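Local coordinates for protein flavin prenyltransferase UbiX (Methanocaldococcus jannaschii, PDB 6M8V) that probably attaches a dimethylallyl group from dimethylallyl phosphate to reduced FMN, making the prenylated flavin cofactor used by UbiD-type decarboxylases, at residues 84-89 with 119-124; 5-10 with 35-40; 92-97 with 129-134. All blocks are in the same frame, centred on the assembly; numbering follows the deposited sequence.

Contact 1. Residues 84-89 with 119-124; sequences CSMKTL and PREMPF. With FMN (flavin mononucleotide), chain B; PO4 (phosphate ion), chain C.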
loop_
_atom_site.group_PDB
_atom_site.type_symbol
_atom_site.label_atom_id
_atom_site.label_comp_id
_atom_site.label_asym_id
_atom_site.label_seq_id
_atom_site.Cartn_x
_atom_site.Cartn_y
_atom_site.Cartn_z
ATOM N N CYS A 84 -5.587 28.822 0.335
ATOM C CA CYS A 84 -4.772 27.912 1.131
ATOM C C CYS A 84 -3.396 27.809 0.494
ATOM O O CYS A 84 -3.272 27.341 -0.642
ATOM C CB CYS A 84 -5.421 26.530 1.231
ATOM S SG CYS A 84 -4.578 25.393 2.368
ATOM N N SER A 85 -2.370 28.255 1.213
ATOM C CA SER A 85 -1.011 28.119 0.718
ATOM C C SER A 85 -0.602 26.645 0.699
ATOM O O SER A 85 -1.237 25.792 1.326
ATOM C CB SER A 85 -0.050 28.935 1.581
ATOM O OG SER A 85 0.029 28.399 2.892
ATOM N N MET A 86 0.462 26.340 -0.052
ATOM C CA MET A 86 0.943 24.960 -0.075
ATOM C C MET A 86 1.528 24.577 1.275
ATOM O O MET A 86 1.387 23.430 1.718
ATOM C CB MET A 86 1.972 24.764 -1.190
ATOM C CG MET A 86 1.433 24.938 -2.614
ATOM S SD MET A 86 -0.059 24.007 -3.010
ATOM C CE MET A 86 -1.371 25.163 -2.606
ATOM N N LYS A 87 2.149 25.541 1.948
ATOM C CA LYS A 87 2.651 25.334 3.300
ATOM C C LYS A 87 1.530 24.941 4.255
ATOM O O LYS A 87 1.668 24.002 5.045
ATOM C CB LYS A 87 3.352 26.613 3.767
ATOM C CG LYS A 87 3.838 26.595 5.194
ATOM C CD LYS A 87 3.105 27.608 6.031
ATOM C CE LYS A 87 3.826 27.834 7.347
ATOM N NZ LYS A 87 2.965 28.570 8.304
ATOM N N THR A 88 0.411 25.664 4.211
ATOM C CA THR A 88 -0.682 25.358 5.125
ATOM C C THR A 88 -1.414 24.083 4.711
ATOM O O THR A 88 -1.868 23.324 5.576
ATOM C CB THR A 88 -1.636 26.553 5.203
ATOM O OG1 THR A 88 -0.959 27.649 5.835
ATOM C CG2 THR A 88 -2.871 26.213 6.015
ATOM N N LEU A 89 -1.522 23.828 3.404
ATOM C CA LEU A 89 -2.053 22.551 2.938
ATOM C C LEU A 89 -1.239 21.393 3.503
ATOM O O LEU A 89 -1.801 20.396 3.972
ATOM C CB LEU A 89 -2.055 22.507 1.404
ATOM C CG LEU A 89 -2.282 21.128 0.763
ATOM C CD1 LEU A 89 -3.695 20.626 1.038
ATOM C CD2 LEU A 89 -1.984 21.117 -0.732
ATOM N N PRO A 119 -6.744 25.402 -2.050
ATOM C CA PRO A 119 -5.313 25.529 -2.367
ATOM C C PRO A 119 -5.102 26.245 -3.695
ATOM O O PRO A 119 -5.697 25.887 -4.713
ATOM C CB PRO A 119 -4.832 24.074 -2.422
ATOM C CG PRO A 119 -6.057 23.296 -2.754
ATOM C CD PRO A 119 -7.204 24.002 -2.099
ATOM N N ARG A 120 -4.241 27.262 -3.677
ATOM C CA ARG A 120 -3.966 28.108 -4.838
ATOM C C ARG A 120 -2.515 27.900 -5.250
ATOM O O ARG A 120 -1.595 28.388 -4.582
ATOM C CB ARG A 120 -4.236 29.580 -4.521
ATOM C CG ARG A 120 -4.916 30.400 -5.638
ATOM C CD ARG A 120 -4.083 30.501 -6.929
ATOM N NE ARG A 120 -2.663 30.714 -6.679
ATOM C CZ ARG A 120 -1.718 30.671 -7.612
ATOM N NH1 ARG A 120 -2.033 30.426 -8.876
ATOM N NH2 ARG A 120 -0.446 30.856 -7.272
ATOM N N GLU A 121 -2.317 27.185 -6.352
ATOM C CA GLU A 121 -0.992 26.905 -6.877
ATOM C C GLU A 121 -1.146 26.431 -8.312
ATOM O O GLU A 121 -2.179 25.862 -8.680
ATOM C CB GLU A 121 -0.259 25.847 -6.038
ATOM C CG GLU A 121 1.200 25.637 -6.428
ATOM C CD GLU A 121 1.956 26.952 -6.551
ATOM O OE1 GLU A 121 1.950 27.548 -7.653
ATOM O OE2 GLU A 121 2.557 27.391 -5.544
ATOM N N MET A 122 -0.115 26.664 -9.111
ATOM C CA MET A 122 -0.175 26.230 -10.495
ATOM C C MET A 122 1.233 26.181 -11.077
ATOM O O MET A 122 1.958 27.184 -11.033
ATOM C CB MET A 122 -1.075 27.168 -11.296
ATOM C CG MET A 122 -1.388 26.700 -12.693
ATOM S SD MET A 122 -2.334 27.950 -13.588
ATOM C CE MET A 122 -2.364 27.206 -15.202
ATOM N N PRO A 123 1.685 25.020 -11.571
ATOM C CA PRO A 123 1.014 23.719 -11.465
ATOM C C PRO A 123 1.067 23.150 -10.044
ATOM O O PRO A 123 1.741 23.724 -9.184
ATOM C CB PRO A 123 1.820 22.813 -12.413
ATOM C CG PRO A 123 2.784 23.705 -13.129
ATOM C CD PRO A 123 2.963 24.927 -12.293
ATOM N N PHE A 124 0.358 22.049 -9.810
ATOM C CA PHE A 124 0.532 21.243 -8.608
ATOM C C PHE A 124 1.604 20.186 -8.852
ATOM O O PHE A 124 1.728 19.652 -9.958
ATOM C CB PHE A 124 -0.771 20.536 -8.223
ATOM C CG PHE A 124 -1.841 21.446 -7.680
ATOM C CD1 PHE A 124 -1.579 22.304 -6.626
ATOM C CD2 PHE A 124 -3.121 21.417 -8.211
ATOM C CE1 PHE A 124 -2.566 23.127 -6.114
ATOM C CE2 PHE A 124 -4.114 22.238 -7.705
ATOM C CZ PHE A 124 -3.835 23.093 -6.652
HETATM N N1 FMN B . 2.488 29.860 -1.828
HETATM C C2 FMN B . 1.568 29.032 -2.436
HETATM O O2 FMN B . 1.526 27.870 -2.067
HETATM N N3 FMN B . 0.714 29.488 -3.435
HETATM C C4 FMN B . 0.792 30.822 -3.814
HETATM O O4 FMN B . 0.062 31.302 -4.686
HETATM C C4A FMN B . 1.718 31.655 -3.203
HETATM N N5 FMN B . 1.776 32.965 -3.603
HETATM C C5A FMN B . 2.682 33.809 -3.011
HETATM C C6 FMN B . 2.717 35.125 -3.430
HETATM C C7 FMN B . 3.621 35.995 -2.854
HETATM C C7M FMN B . 3.648 37.415 -3.312
HETATM C C8 FMN B . 4.485 35.554 -1.860
HETATM C C8M FMN B . 5.451 36.521 -1.249
HETATM C C9 FMN B . 4.450 34.229 -1.437
HETATM C C9A FMN B . 3.542 33.350 -2.016
HETATM N N10 FMN B . 3.485 32.030 -1.606
HETATM C C10 FMN B . 2.572 31.181 -2.209
HETATM C "C1'" FMN B . 4.420 31.518 -0.539
HETATM C "C2'" FMN B . 3.734 31.352 0.812
HETATM O "O2'" FMN B . 3.277 32.604 1.272
HETATM C "C3'" FMN B . 4.677 30.768 1.853
HETATM O "O3'" FMN B . 4.826 29.378 1.642
HETATM C "C4'" FMN B . 4.185 31.063 3.270
HETATM O "O4'" FMN B . 5.064 30.472 4.199
HETATM C "C5'" FMN B . 2.764 30.581 3.542
HETATM O "O5'" FMN B . 2.505 30.695 4.929
HETATM P P FMN B . 1.002 30.749 5.519
HETATM O O1P FMN B . 0.331 32.000 5.030
HETATM O O2P FMN B . 0.241 29.554 4.996
HETATM O O3P FMN B . 1.045 30.717 7.026
HETATM P P PO4 C . 3.438 30.897 -8.478
HETATM O O1 PO4 C . 4.090 32.068 -7.777
HETATM O O2 PO4 C . 2.721 31.364 -9.725
HETATM O O3 PO4 C . 4.492 29.887 -8.871
HETATM O O4 PO4 C . 2.446 30.264 -7.530
#

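Contact 2. Residues 5-10 with 35-40; sequences VCITGA and NSAKKI. With FMN (flavin mononucleotide), chain B.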
loop_
_atom_site.group_PDB
_atom_site.type_symbol
_atom_site.label_atom_id
_atom_site.label_comp_id
_atom_site.label_asym_id
_atom_site.label_seq_id
_atom_site.Cartn_x
_atom_site.Cartn_y
_atom_site.Cartn_z
ATOM N N VAL A 5 -13.085 31.764 8.956
ATOM C CA VAL A 5 -12.421 32.102 7.704
ATOM C C VAL A 5 -10.940 32.292 7.997
ATOM O O VAL A 5 -10.567 33.121 8.837
ATOM C CB VAL A 5 -13.030 33.356 7.057
ATOM C CG1 VAL A 5 -12.200 33.782 5.857
ATOM C CG2 VAL A 5 -14.468 33.092 6.645
ATOM N N CYS A 6 -10.095 31.518 7.315
ATOM C CA CYS A 6 -8.652 31.538 7.523
ATOM C C CYS A 6 -7.977 31.948 6.223
ATOM O O CYS A 6 -8.118 31.259 5.207
ATOM C CB CYS A 6 -8.141 30.167 7.979
ATOM S SG CYS A 6 -9.028 29.420 9.385
ATOM N N ILE A 7 -7.233 33.050 6.261
ATOM C CA ILE A 7 -6.514 33.567 5.101
ATOM C C ILE A 7 -5.037 33.250 5.277
ATOM O O ILE A 7 -4.414 33.689 6.250
ATOM C CB ILE A 7 -6.721 35.081 4.926
ATOM C CG1 ILE A 7 -8.186 35.460 5.167
ATOM C CG2 ILE A 7 -6.255 35.522 3.542
ATOM C CD1 ILE A 7 -8.489 36.943 4.945
ATOM N N THR A 8 -4.467 32.509 4.334
ATOM C CA THR A 8 -3.047 32.182 4.371
ATOM C C THR A 8 -2.334 32.829 3.192
ATOM O O THR A 8 -2.955 33.332 2.252
ATOM C CB THR A 8 -2.817 30.662 4.376
ATOM O OG1 THR A 8 -3.314 30.085 3.161
ATOM C CG2 THR A 8 -3.513 30.024 5.562
ATOM N N GLY A 9 -1.006 32.811 3.259
ATOM C CA GLY A 9 -0.187 33.531 2.303
ATOM C C GLY A 9 -0.094 32.905 0.928
ATOM O O GLY A 9 0.937 32.344 0.563
ATOM N N ALA A 10 -1.160 32.998 0.146
ATOM C CA ALA A 10 -1.114 32.584 -1.244
ATOM C C ALA A 10 -1.859 33.619 -2.067
ATOM O O ALA A 10 -2.676 34.380 -1.546
ATOM C CB ALA A 10 -1.710 31.183 -1.448
ATOM N N ASN A 35 0.548 35.874 9.074
ATOM C CA ASN A 35 1.472 36.978 8.823
ATOM C C ASN A 35 1.788 37.110 7.340
ATOM O O ASN A 35 1.849 38.224 6.810
ATOM C CB ASN A 35 2.756 36.786 9.630
ATOM C CG ASN A 35 2.602 37.203 11.076
ATOM O OD1 ASN A 35 1.756 38.035 11.410
ATOM N ND2 ASN A 35 3.422 36.626 11.948
ATOM N N SER A 36 1.992 35.983 6.652
ATOM C CA SER A 36 2.254 36.026 5.216
ATOM C C SER A 36 1.070 36.609 4.456
ATOM O O SER A 36 1.252 37.393 3.516
ATOM C CB SER A 36 2.578 34.625 4.697
ATOM O OG SER A 36 3.746 34.111 5.309
ATOM N N ALA A 37 -0.153 36.232 4.843
ATOM C CA ALA A 37 -1.337 36.759 4.172
ATOM C C ALA A 37 -1.485 38.260 4.392
ATOM O O ALA A 37 -1.983 38.967 3.507
ATOM C CB ALA A 37 -2.591 36.022 4.647
ATOM N N LYS A 38 -1.064 38.766 5.555
ATOM C CA LYS A 38 -1.107 40.206 5.785
ATOM C C LYS A 38 -0.292 40.949 4.736
ATOM O O LYS A 38 -0.740 41.966 4.197
ATOM C CB LYS A 38 -0.597 40.538 7.186
ATOM C CG LYS A 38 -1.519 40.115 8.316
ATOM C CD LYS A 38 -0.840 40.341 9.660
ATOM C CE LYS A 38 -1.769 40.052 10.826
ATOM N NZ LYS A 38 -1.048 40.174 12.125
ATOM N N LYS A 39 0.898 40.436 4.411
ATOM C CA LYS A 39 1.705 41.053 3.362
ATOM C C LYS A 39 1.067 40.896 1.988
ATOM O O LYS A 39 1.186 41.793 1.148
ATOM C CB LYS A 39 3.113 40.459 3.363
ATOM C CG LYS A 39 3.872 40.666 4.662
ATOM C CD LYS A 39 4.966 39.625 4.830
ATOM C CE LYS A 39 5.691 39.786 6.157
ATOM N NZ LYS A 39 6.561 38.608 6.441
ATOM N N ILE A 40 0.380 39.780 1.737
ATOM C CA ILE A 40 -0.202 39.566 0.416
ATOM C C ILE A 40 -1.439 40.440 0.223
ATOM O O ILE A 40 -1.671 40.971 -0.869
ATOM C CB ILE A 40 -0.504 38.070 0.205
ATOM C CG1 ILE A 40 0.814 37.296 0.120
ATOM C CG2 ILE A 40 -1.333 37.852 -1.052
ATOM C CD1 ILE A 40 0.690 35.909 -0.455
HETATM N N1 FMN B . 2.488 29.860 -1.828
HETATM C C2 FMN B . 1.568 29.032 -2.436
HETATM O O2 FMN B . 1.526 27.870 -2.067
HETATM N N3 FMN B . 0.714 29.488 -3.435
HETATM C C4 FMN B . 0.792 30.822 -3.814
HETATM O O4 FMN B . 0.062 31.302 -4.686
HETATM C C4A FMN B . 1.718 31.655 -3.203
HETATM N N5 FMN B . 1.776 32.965 -3.603
HETATM C C5A FMN B . 2.682 33.809 -3.011
HETATM C C6 FMN B . 2.717 35.125 -3.430
HETATM C C7 FMN B . 3.621 35.995 -2.854
HETATM C C7M FMN B . 3.648 37.415 -3.312
HETATM C C8 FMN B . 4.485 35.554 -1.860
HETATM C C8M FMN B . 5.451 36.521 -1.249
HETATM C C9 FMN B . 4.450 34.229 -1.437
HETATM C C9A FMN B . 3.542 33.350 -2.016
HETATM N N10 FMN B . 3.485 32.030 -1.606
HETATM C C10 FMN B . 2.572 31.181 -2.209
HETATM C "C1'" FMN B . 4.420 31.518 -0.539
HETATM C "C2'" FMN B . 3.734 31.352 0.812
HETATM O "O2'" FMN B . 3.277 32.604 1.272
HETATM C "C3'" FMN B . 4.677 30.768 1.853
HETATM O "O3'" FMN B . 4.826 29.378 1.642
HETATM C "C4'" FMN B . 4.185 31.063 3.270
HETATM O "O4'" FMN B . 5.064 30.472 4.199
HETATM C "C5'" FMN B . 2.764 30.581 3.542
HETATM O "O5'" FMN B . 2.505 30.695 4.929
HETATM P P FMN B . 1.002 30.749 5.519
HETATM O O1P FMN B . 0.331 32.000 5.030
HETATM O O2P FMN B . 0.241 29.554 4.996
HETATM O O3P FMN B . 1.045 30.717 7.026
#

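Contact 3. Residues 92-97 with 129-134; sequences IANGYS and LENMLK. With FMN (flavin mononucleotide), chain D.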
loop_
_atom_site.group_PDB
_atom_site.type_symbol
_atom_site.label_atom_id
_atom_site.label_comp_id
_atom_site.label_asym_id
_atom_site.label_seq_id
_atom_site.Cartn_x
_atom_site.Cartn_y
_atom_site.Cartn_z
ATOM N N ILE A 92 -1.923 21.108 7.413
ATOM C CA ILE A 92 -3.219 20.490 7.694
ATOM C C ILE A 92 -3.169 18.990 7.419
ATOM O O ILE A 92 -3.624 18.177 8.233
ATOM C CB ILE A 92 -4.331 21.174 6.879
ATOM C CG1 ILE A 92 -4.432 22.664 7.235
ATOM C CG2 ILE A 92 -5.664 20.497 7.132
ATOM C CD1 ILE A 92 -5.320 23.442 6.280
ATOM N N ALA A 93 -2.614 18.600 6.271
ATOM C CA ALA A 93 -2.594 17.184 5.912
ATOM C C ALA A 93 -1.759 16.355 6.882
ATOM O O ALA A 93 -2.058 15.175 7.106
ATOM C CB ALA A 93 -2.075 17.009 4.482
ATOM N N ASN A 94 -0.717 16.941 7.469
ATOM C CA ASN A 94 0.163 16.210 8.374
ATOM C C ASN A 94 -0.113 16.499 9.843
ATOM O O ASN A 94 0.539 15.903 10.706
ATOM C CB ASN A 94 1.629 16.509 8.051
ATOM C CG ASN A 94 2.085 15.845 6.747
ATOM O OD1 ASN A 94 2.273 14.640 6.701
ATOM N ND2 ASN A 94 2.269 16.635 5.696
ATOM N N GLY A 95 -1.061 17.380 10.147
ATOM C CA GLY A 95 -1.427 17.632 11.526
ATOM C C GLY A 95 -0.507 18.560 12.292
ATOM O O GLY A 95 -0.537 18.561 13.526
ATOM N N TYR A 96 0.312 19.356 11.602
ATOM C CA TYR A 96 1.318 20.195 12.258
ATOM C C TYR A 96 0.661 21.510 12.667
ATOM O O TYR A 96 0.844 22.559 12.049
ATOM C CB TYR A 96 2.513 20.423 11.341
ATOM C CG TYR A 96 3.671 21.115 12.025
ATOM C CD1 TYR A 96 4.288 20.544 13.131
ATOM C CD2 TYR A 96 4.147 22.340 11.564
ATOM C CE1 TYR A 96 5.346 21.173 13.763
ATOM C CE2 TYR A 96 5.208 22.977 12.190
ATOM C CZ TYR A 96 5.798 22.389 13.292
ATOM O OH TYR A 96 6.851 23.011 13.922
ATOM N N SER A 97 -0.132 21.441 13.735
ATOM C CA SER A 97 -0.918 22.589 14.177
ATOM C C SER A 97 -0.026 23.539 14.980
ATOM O O SER A 97 -0.160 23.699 16.193
ATOM C CB SER A 97 -2.124 22.121 14.979
ATOM O OG SER A 97 -1.757 21.113 15.906
ATOM N N LEU A 129 -0.748 17.224 -4.469
ATOM C CA LEU A 129 -1.874 16.365 -4.820
ATOM C C LEU A 129 -2.112 15.299 -3.754
ATOM O O LEU A 129 -3.260 15.005 -3.408
ATOM C CB LEU A 129 -1.635 15.736 -6.192
ATOM C CG LEU A 129 -1.739 16.756 -7.333
ATOM C CD1 LEU A 129 -1.117 16.241 -8.632
ATOM C CD2 LEU A 129 -3.203 17.138 -7.562
ATOM N N GLU A 130 -1.043 14.727 -3.200
ATOM C CA GLU A 130 -1.228 13.723 -2.157
ATOM C C GLU A 130 -1.746 14.351 -0.866
ATOM O O GLU A 130 -2.536 13.732 -0.140
ATOM C CB GLU A 130 0.079 12.975 -1.907
ATOM C CG GLU A 130 -0.112 11.642 -1.193
ATOM C CD GLU A 130 -0.053 11.774 0.319
ATOM O OE1 GLU A 130 0.745 12.602 0.810
ATOM O OE2 GLU A 130 -0.797 11.049 1.017
ATOM N N ASN A 131 -1.304 15.565 -0.546
ATOM C CA ASN A 131 -1.828 16.234 0.642
ATOM C C ASN A 131 -3.313 16.533 0.476
ATOM O O ASN A 131 -4.097 16.355 1.412
ATOM C CB ASN A 131 -1.033 17.515 0.925
ATOM C CG ASN A 131 0.351 17.231 1.492
ATOM O OD1 ASN A 131 0.593 16.158 2.035
ATOM N ND2 ASN A 131 1.259 18.199 1.378
ATOM N N MET A 132 -3.724 16.948 -0.724
ATOM C CA MET A 132 -5.145 17.178 -0.984
ATOM C C MET A 132 -5.939 15.881 -0.956
ATOM O O MET A 132 -7.040 15.832 -0.392
ATOM C CB MET A 132 -5.325 17.882 -2.329
ATOM C CG MET A 132 -4.865 19.337 -2.324
ATOM S SD MET A 132 -5.273 20.187 -3.870
ATOM C CE MET A 132 -3.737 19.985 -4.768
ATOM N N LEU A 133 -5.403 14.822 -1.569
ATOM C CA LEU A 133 -6.103 13.543 -1.590
ATOM C C LEU A 133 -6.342 13.025 -0.177
ATOM O O LEU A 133 -7.455 12.599 0.163
ATOM C CB LEU A 133 -5.304 12.530 -2.409
ATOM C CG LEU A 133 -5.825 11.093 -2.449
ATOM C CD1 LEU A 133 -7.247 11.051 -3.020
ATOM C CD2 LEU A 133 -4.871 10.185 -3.250
ATOM N N LYS A 134 -5.303 13.049 0.660
ATOM C CA LYS A 134 -5.444 12.618 2.048
ATOM C C LYS A 134 -6.567 13.369 2.755
ATOM O O LYS A 134 -7.406 12.764 3.431
ATOM C CB LYS A 134 -4.121 12.808 2.798
ATOM C CG LYS A 134 -4.152 12.341 4.260
ATOM C CD LYS A 134 -2.763 12.418 4.885
ATOM C CE LYS A 134 -2.795 12.230 6.388
ATOM N NZ LYS A 134 -1.436 12.405 7.009
HETATM N N1 FMN D . -2.964 20.769 21.471
HETATM C C2 FMN D . -3.144 19.405 21.560
HETATM O O2 FMN D . -2.778 18.726 20.614
HETATM N N3 FMN D . -3.721 18.809 22.676
HETATM C C4 FMN D . -4.113 19.622 23.732
HETATM O O4 FMN D . -4.624 19.167 24.759
HETATM C C4A FMN D . -3.932 20.995 23.643
HETATM N N5 FMN D . -4.335 21.773 24.698
HETATM C C5A FMN D . -4.164 23.132 24.634
HETATM C C6 FMN D . -4.575 23.893 25.712
HETATM C C7 FMN D . -4.417 25.264 25.673
HETATM C C7M FMN D . -4.861 26.074 26.845
HETATM C C8 FMN D . -3.848 25.875 24.564
HETATM C C8M FMN D . -3.685 27.363 24.551
HETATM C C9 FMN D . -3.433 25.110 23.478
HETATM C C9A FMN D . -3.591 23.730 23.513
HETATM N N10 FMN D . -3.181 22.949 22.447
HETATM C C10 FMN D . -3.359 21.577 22.515
HETATM C "C1'" FMN D . -2.573 23.585 21.222
HETATM C "C2'" FMN D . -1.059 23.420 21.165
HETATM O "O2'" FMN D . -0.466 24.069 22.268
HETATM C "C3'" FMN D . -0.476 24.005 19.887
HETATM O "O3'" FMN D . -0.716 23.129 18.804
HETATM C "C4'" FMN D . 1.016 24.297 20.043
HETATM O "O4'" FMN D . 1.521 24.799 18.829
HETATM C "C5'" FMN D . 1.839 23.085 20.470
HETATM O "O5'" FMN D . 3.212 23.410 20.358
HETATM P P FMN D . 4.354 22.592 21.156
HETATM O O1P FMN D . 4.163 22.802 22.630
HETATM O O2P FMN D . 4.192 21.122 20.850
HETATM O O3P FMN D . 5.719 23.065 20.720
#

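Contact 1. Residues 84-89 with 119-124
Cys-84 and Arg-120 are joined by a backbone hydrogen bond, Arg-120 N to Cys-84 O, 3.2 Å long. It closes the parallel pairing of strands 78-84 and 114-119 just where both chains leave the sheet.

The apolar part centres on Met-86, whose chain folds at chi2 (-51°) and chi3 (92°) and so turns its thioether across to the other segment. Met-86 SD lies 3.5 Å from Glu-121 CB. Met-86 SD also meets the edge of the Phe-124 ring, 4.1 Å from its CE1, a Met-aromatic contact.

Both segments start at the C-terminal ends of parallel strands in a Rossmann-like sheet, the usual place for a bound nucleotide, and here they hold FMN. Its pyrimidine edge is read three times. Met-86 N donates to FMN O2 at 2.7 Å. Flavin N3 donates in turn to Arg-120 O at 2.8 Å. Arg-120 NH2 reaches FMN O4 at 2.7 Å in a nearly straight bond (175°), with O4 in the guanidinium plane. Near the phosphate end of FMN, Ser-85 is the N-cap of helix 86-94, its OG accepting from Thr-88 N at 3.1 Å. Lys-87 NZ bonds FMN O3P, and this charge and the helix N-terminus would probably both steady the cofactor phosphate.

Among the charged groups, Glu-121 OE1 accepts from Met-122 N at 2.7 Å, while its carboxylate forms salt bridges to Arg-103 and Lys-110 of a neighbouring subunit. Shortening Glu-121 to an alanine would probably leave those two cations without their acidic mate and Met-122 N without its acceptor. A phosphate ion beside Arg-120, reached by a weak bond from its NH2, is also hydrogen-bonded to Tyr-150 of another subunit, consistent with the site for dimethylallyl phosphate.

Contact 2. Residues 5-10 with 35-40
Ser-36, in the first turn of helix 35-45, sets its CB 3.8 Å from Gly-9 CA. A beta carbon on Gly-9 would fall only 2.5 Å from Ser-36 CB, a clash that probably explains why a residue without a side chain lies here. Ser-36 CB also borders the cofactor phosphate at FMN O1P.

Ala-37 follows, its methyl lying against the backbone where strand 2-7 ends: CB is 3.4 Å from Ile-7 O and also touches the CG2 branch of Ile-7 at 3.9 Å. Its own N is bonded to Ser-34 OG. Strands 2-7 and 28-33 run parallel, linked by the crossover helix 13-22, and this first beta-alpha-beta unit of the Rossmann-like fold places the loop after strand 2-7 beside the start of helix 35-45. Gly-9 is the centre of an inverse gamma turn there, closed by Ala-10 N to Thr-8 O (2.8 Å). Its N points to FMN O1P and its O accepts from the ribityl O2', though both modelled separations are doubtfully short.

One helical turn on, Ile-40 extends its longer branch (chi2 -164°), carrying CD1 over the Gly-9 to Ala-10 peptide, 3.4 Å from Gly-9 C. Ile-40 CD1 also rests on the flavin face, 3.7 Å from FMN C6. Ala-10 CB covers that same face over the pyrimidine ring, 3.5 Å from FMN C4.

Contact 3. Residues 92-97 with 129-134
Lys-134 NZ donates to Ala-93 O over 2.8 Å, the polar bond that ties the two helices together. The lysine chain is stretched out from the backbone, CG anti to N (chi1 -178°) and every later torsion nearly straight, which carries the ammonium across to the last turn of helix 86-94. It arrives somewhat above the carbonyl plane, tilted by 26°, and CE follows it to 3.1 Å from the same Ala-93 oxygen. A positive charge at the C-terminal end of a helix would probably be favourable there.

The rest of the contact is close packing round a small residue. The methyl of Ala-93 faces Asn-131, its CB 3.7 Å from the CB of that asparagine, and the two CA atoms, of Ala-93 and Asn-131, are only 5.4 Å apart. The side chains of Asn-94 and Asn-131 cross at about a right angle, with their amide planes almost perpendicular. Asn-131 ND2 is turned to a neighbouring subunit, where it donates to the backbone O of Asn-94; the Asn-94 O of this chain receives the same bond from Asn-131 of a further subunit.

Beyond the helix, the chain runs on to Ser-97, whose O accepts from O3' of an FMN held mainly by a neighbouring subunit, at 2.7 Å. Tyr-96 meets Tyr-96 of adjoining subunits edge to face. What turns the chain away from helix 86-94 towards that interface is Gly-95, with a positive phi of 80° and bonds back into the last turn: a Schellman motif, with the lysine of helix 126-137 bound to a carbonyl of that turn.

In the fold
Along the chain, contact 2 closes before the others open, whereas the segments of contacts 1 and 3 alternate. All three belong to one Rossmann-like domain with a six-stranded parallel sheet. Contacts 1 and 2, centres about 12 Å apart, lie at the C-terminal ends of neighbouring strands and both touch the same FMN; they meet through Thr-8 OG1 and Ser-85 N, 2.8 Å apart. Contact 3 has its centre about 11 Å from that of contact 1 and shares helix 86-94 with it: the helix meets FMN at its start and, past its end, the FMN of a neighbouring subunit. Met-132 of contact 3 packs on Leu-89 and Phe-124 of contact 1, so the two contacts adjoin.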